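Local coordinates for protein N-acetylneuraminate lyase (Fusobacterium nucleatum subsp. nucleatum ATCC 25586, PDB 5ZJM) that belongs to the N-acetylneuraminate lyases of the dihydrodipicolinate synthetase family, built on a closed eight-stranded parallel beta/alpha barrel, at residues L102-P107 with N130-Y135. Sequence-based numbering, arbitrary orientation.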
ATOM      1  N   LEU B 102     -19.799  -2.964 -25.700  1.00 57.92           N
ATOM      2  CA  LEU B 102     -18.826  -3.867 -25.119  1.00 55.96           C
ATOM      3  C   LEU B 102     -18.098  -3.177 -23.980  1.00 52.94           C
ATOM      4  O   LEU B 102     -18.073  -1.948 -23.872  1.00 50.47           O
ATOM      5  CB  LEU B 102     -17.799  -4.335 -26.159  1.00 58.09           C
ATOM      6  CG  LEU B 102     -18.297  -5.122 -27.364  1.00 69.76           C
ATOM      7  CD1 LEU B 102     -17.159  -5.932 -27.957  1.00 73.38           C
ATOM      8  CD2 LEU B 102     -19.447  -6.025 -26.964  1.00 81.67           C
ATOM      9  N   SER B 103     -17.511  -4.000 -23.123  1.00 52.06           N
ATOM     10  CA  SER B 103     -16.546  -3.548 -22.140  1.00 54.36           C
ATOM     11  C   SER B 103     -15.464  -4.612 -22.048  1.00 53.61           C
ATOM     12  O   SER B 103     -15.663  -5.763 -22.447  1.00 49.14           O
ATOM     13  CB  SER B 103     -17.203  -3.272 -20.782  1.00 47.04           C
ATOM     14  OG  SER B 103     -17.349  -4.457 -20.031  1.00 57.06           O
ATOM     15  N   ALA B 104     -14.302  -4.212 -21.546  1.00 52.82           N
ATOM     16  CA  ALA B 104     -13.168  -5.130 -21.500  1.00 61.08           C
ATOM     17  C   ALA B 104     -12.224  -4.694 -20.396  1.00 55.51           C
ATOM     18  O   ALA B 104     -11.773  -3.544 -20.380  1.00 65.61           O
ATOM     19  CB  ALA B 104     -12.444  -5.171 -22.847  1.00 60.21           C
ATOM     20  N   VAL B 105     -11.954  -5.582 -19.470  1.00 54.22           N
ATOM     21  CA  VAL B 105     -10.846  -5.375 -18.552  1.00 60.80           C
ATOM     22  C   VAL B 105      -9.564  -5.776 -19.265  1.00 65.20           C
ATOM     23  O   VAL B 105      -9.570  -6.599 -20.191  1.00 65.60           O
ATOM     24  CB  VAL B 105     -11.055  -6.161 -17.241  1.00 55.14           C
ATOM     25  CG1 VAL B 105     -12.371  -5.752 -16.594  1.00 58.28           C
ATOM     26  CG2 VAL B 105     -11.033  -7.654 -17.498  1.00 51.97           C
ATOM     27  N   THR B 106      -8.459  -5.154 -18.872  1.00 62.89           N
ATOM     28  CA  THR B 106      -7.178  -5.514 -19.447  1.00 65.77           C
ATOM     29  C   THR B 106      -6.852  -6.966 -19.089  1.00 70.99           C
ATOM     30  O   THR B 106      -7.430  -7.532 -18.157  1.00 64.89           O
ATOM     31  CB  THR B 106      -6.091  -4.566 -18.943  1.00 65.89           C
ATOM     32  OG1 THR B 106      -6.216  -4.395 -17.527  1.00 72.58           O
ATOM     33  CG2 THR B 106      -6.233  -3.207 -19.619  1.00 68.54           C
ATOM     34  N   PRO B 107      -5.968  -7.613 -19.845  1.00 77.30           N
ATOM     35  CA  PRO B 107      -5.615  -8.996 -19.516  1.00 77.54           C
ATOM     36  C   PRO B 107      -4.905  -9.080 -18.172  1.00 74.29           C
ATOM     37  O   PRO B 107      -4.288  -8.118 -17.708  1.00 67.23           O
ATOM     38  CB  PRO B 107      -4.698  -9.417 -20.668  1.00 76.14           C
ATOM     39  CG  PRO B 107      -4.966  -8.451 -21.758  1.00 74.51           C
ATOM     40  CD  PRO B 107      -5.318  -7.164 -21.088  1.00 77.82           C
ATOM     41  N   ASN B 130     -17.772  -2.339 -32.663  1.00 65.96           N
ATOM     42  CA  ASN B 130     -18.746  -2.065 -31.622  1.00 70.54           C
ATOM     43  C   ASN B 130     -18.275  -0.920 -30.729  1.00 67.50           C
ATOM     44  O   ASN B 130     -17.122  -0.481 -30.782  1.00 61.99           O
ATOM     45  CB  ASN B 130     -18.985  -3.327 -30.793  1.00 72.12           C
ATOM     46  CG  ASN B 130     -20.433  -3.500 -30.393  1.00 68.04           C
ATOM     47  OD1 ASN B 130     -21.160  -2.524 -30.214  1.00 63.40           O
ATOM     48  ND2 ASN B 130     -20.861  -4.749 -30.257  1.00 72.72           N
ATOM     49  N   TYR B 131     -19.197  -0.428 -29.902  1.00 62.03           N
ATOM     50  CA  TYR B 131     -18.864   0.566 -28.898  1.00 55.17           C
ATOM     51  C   TYR B 131     -18.167  -0.105 -27.721  1.00 54.53           C
ATOM     52  O   TYR B 131     -18.269  -1.317 -27.517  1.00 54.79           O
ATOM     53  CB  TYR B 131     -20.121   1.294 -28.419  1.00 57.47           C
ATOM     54  CG  TYR B 131     -20.768   2.158 -29.472  1.00 69.99           C
ATOM     55  CD1 TYR B 131     -20.005   2.787 -30.447  1.00 74.49           C
ATOM     56  CD2 TYR B 131     -22.145   2.346 -29.494  1.00 80.29           C
ATOM     57  CE1 TYR B 131     -20.593   3.579 -31.413  1.00 81.13           C
ATOM     58  CE2 TYR B 131     -22.743   3.136 -30.455  1.00 86.74           C
ATOM     59  CZ  TYR B 131     -21.962   3.749 -31.414  1.00 85.93           C
ATOM     60  OH  TYR B 131     -22.550   4.538 -32.376  1.00 89.59           O
ATOM     61  N   MET B 132     -17.446   0.699 -26.941  1.00 53.02           N
ATOM     62  CA  MET B 132     -16.602   0.162 -25.883  1.00 59.29           C
ATOM     63  C   MET B 132     -16.684   1.038 -24.641  1.00 53.48           C
ATOM     64  O   MET B 132     -16.605   2.267 -24.734  1.00 55.47           O
ATOM     65  CB  MET B 132     -15.146   0.050 -26.356  1.00 67.48           C
ATOM     66  CG  MET B 132     -14.150  -0.260 -25.255  1.00 76.15           C
ATOM     67  SD  MET B 132     -14.137  -2.007 -24.819  1.00 85.82           S
ATOM     68  CE  MET B 132     -13.729  -2.726 -26.402  1.00 85.79           C
ATOM     69  N   ILE B 133     -16.838   0.397 -23.486  1.00 52.46           N
ATOM     70  CA  ILE B 133     -16.704   1.033 -22.180  1.00 46.40           C
ATOM     71  C   ILE B 133     -15.400   0.540 -21.573  1.00 47.32           C
ATOM     72  O   ILE B 133     -15.157  -0.671 -21.533  1.00 54.89           O
ATOM     73  CB  ILE B 133     -17.893   0.701 -21.261  1.00 50.02           C
ATOM     74  CG1 ILE B 133     -19.211   1.112 -21.907  1.00 54.80           C
ATOM     75  CG2 ILE B 133     -17.750   1.402 -19.923  1.00 51.68           C
ATOM     76  CD1 ILE B 133     -19.412   2.612 -21.944  1.00 59.24           C
ATOM     77  N   ILE B 134     -14.552   1.462 -21.133  1.00 53.22           N
ATOM     78  CA  ILE B 134     -13.283   1.100 -20.523  1.00 52.72           C
ATOM     79  C   ILE B 134     -13.424   1.108 -19.008  1.00 53.70           C
ATOM     80  O   ILE B 134     -14.386   1.631 -18.448  1.00 63.54           O
ATOM     81  CB  ILE B 134     -12.127   2.037 -20.958  1.00 57.55           C
ATOM     82  CG1 ILE B 134     -12.442   3.486 -20.582  1.00 63.19           C
ATOM     83  CG2 ILE B 134     -11.828   1.887 -22.441  1.00 55.18           C
ATOM     84  CD1 ILE B 134     -11.519   4.486 -21.215  1.00 67.34           C
ATOM     85  N   TYR B 135     -12.437   0.538 -18.333  1.00 54.48           N
ATOM     86  CA  TYR B 135     -12.369   0.511 -16.884  1.00 54.02           C
ATOM     87  C   TYR B 135     -11.340   1.537 -16.431  1.00 55.84           C
ATOM     88  O   TYR B 135     -10.276   1.669 -17.041  1.00 53.34           O
ATOM     89  CB  TYR B 135     -11.980  -0.880 -16.382  1.00 55.89           C
ATOM     90  CG  TYR B 135     -13.139  -1.836 -16.251  1.00 60.93           C
ATOM     91  CD1 TYR B 135     -13.807  -2.313 -17.373  1.00 59.27           C
ATOM     92  CD2 TYR B 135     -13.563  -2.271 -15.005  1.00 70.67           C
ATOM     93  CE1 TYR B 135     -14.868  -3.190 -17.254  1.00 57.27           C
ATOM     94  CE2 TYR B 135     -14.618  -3.146 -14.875  1.00 75.01           C
ATOM     95  CZ  TYR B 135     -15.268  -3.602 -16.003  1.00 70.40           C
ATOM     96  OH  TYR B 135     -16.322  -4.477 -15.872  1.00 74.48           O
TER
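Leu102 and Ser103 pair in parallel register with Met132 and Ile133, and Leu102 spans Met132 with two backbone hydrogen bonds, its N giving to Tyr131 O (2.9 Å) and its O accepting from Ile133 N (2.7 Å). Leu102 O also takes a CA-H...O contact from Met132 CA at 3.3 Å. Beyond Ser103 the chains diverge, the CA spacing widening from 4.6 Å at Ser103–Ile133 to 6.3 Å at Val105–Tyr135, and side chains bridge the gap. Val105 sets CG1 almost centrally over one face of the Tyr135 ring, 3.6 Å from its centroid and 9° off the normal, a CH-pi contact. CG of Tyr135 lies beside its own backbone N and anti to the carbonyl carbon (chi1 -84°), and Ser103 OG meets the ring at its edge, in plane, 3.9 Å from CE1. That hydroxyl is hydrogen-bonded to Tyr42 OH, while Tyr135 OH has a weak hydrogen bond with Lys163 NZ. On the face of the sheet that carries Leu102 and Met132, Met132 bends at chi2 and chi3, which brings SD against the Ser103–Ala104 backbone; helix 114-128 packs on this methionine. Just before Tyr131, the Asn130 side chain crosses that of Leu102 at about a right angle, ND2 meeting CD2 (3.8 Å); its OD1 accepts from Tyr131 N, and its ND2 is hydrogen-bonded to Tyr99 O and Thr95 OG1. With strand 101-103, helix 114-128 and strand 131-135 in sequence, the contact joins neighbouring strands of a beta-alpha-beta unit, the fourth and fifth of the TIM barrel, with Ser103 and Tyr135 toward the C-terminal side of the barrel strands.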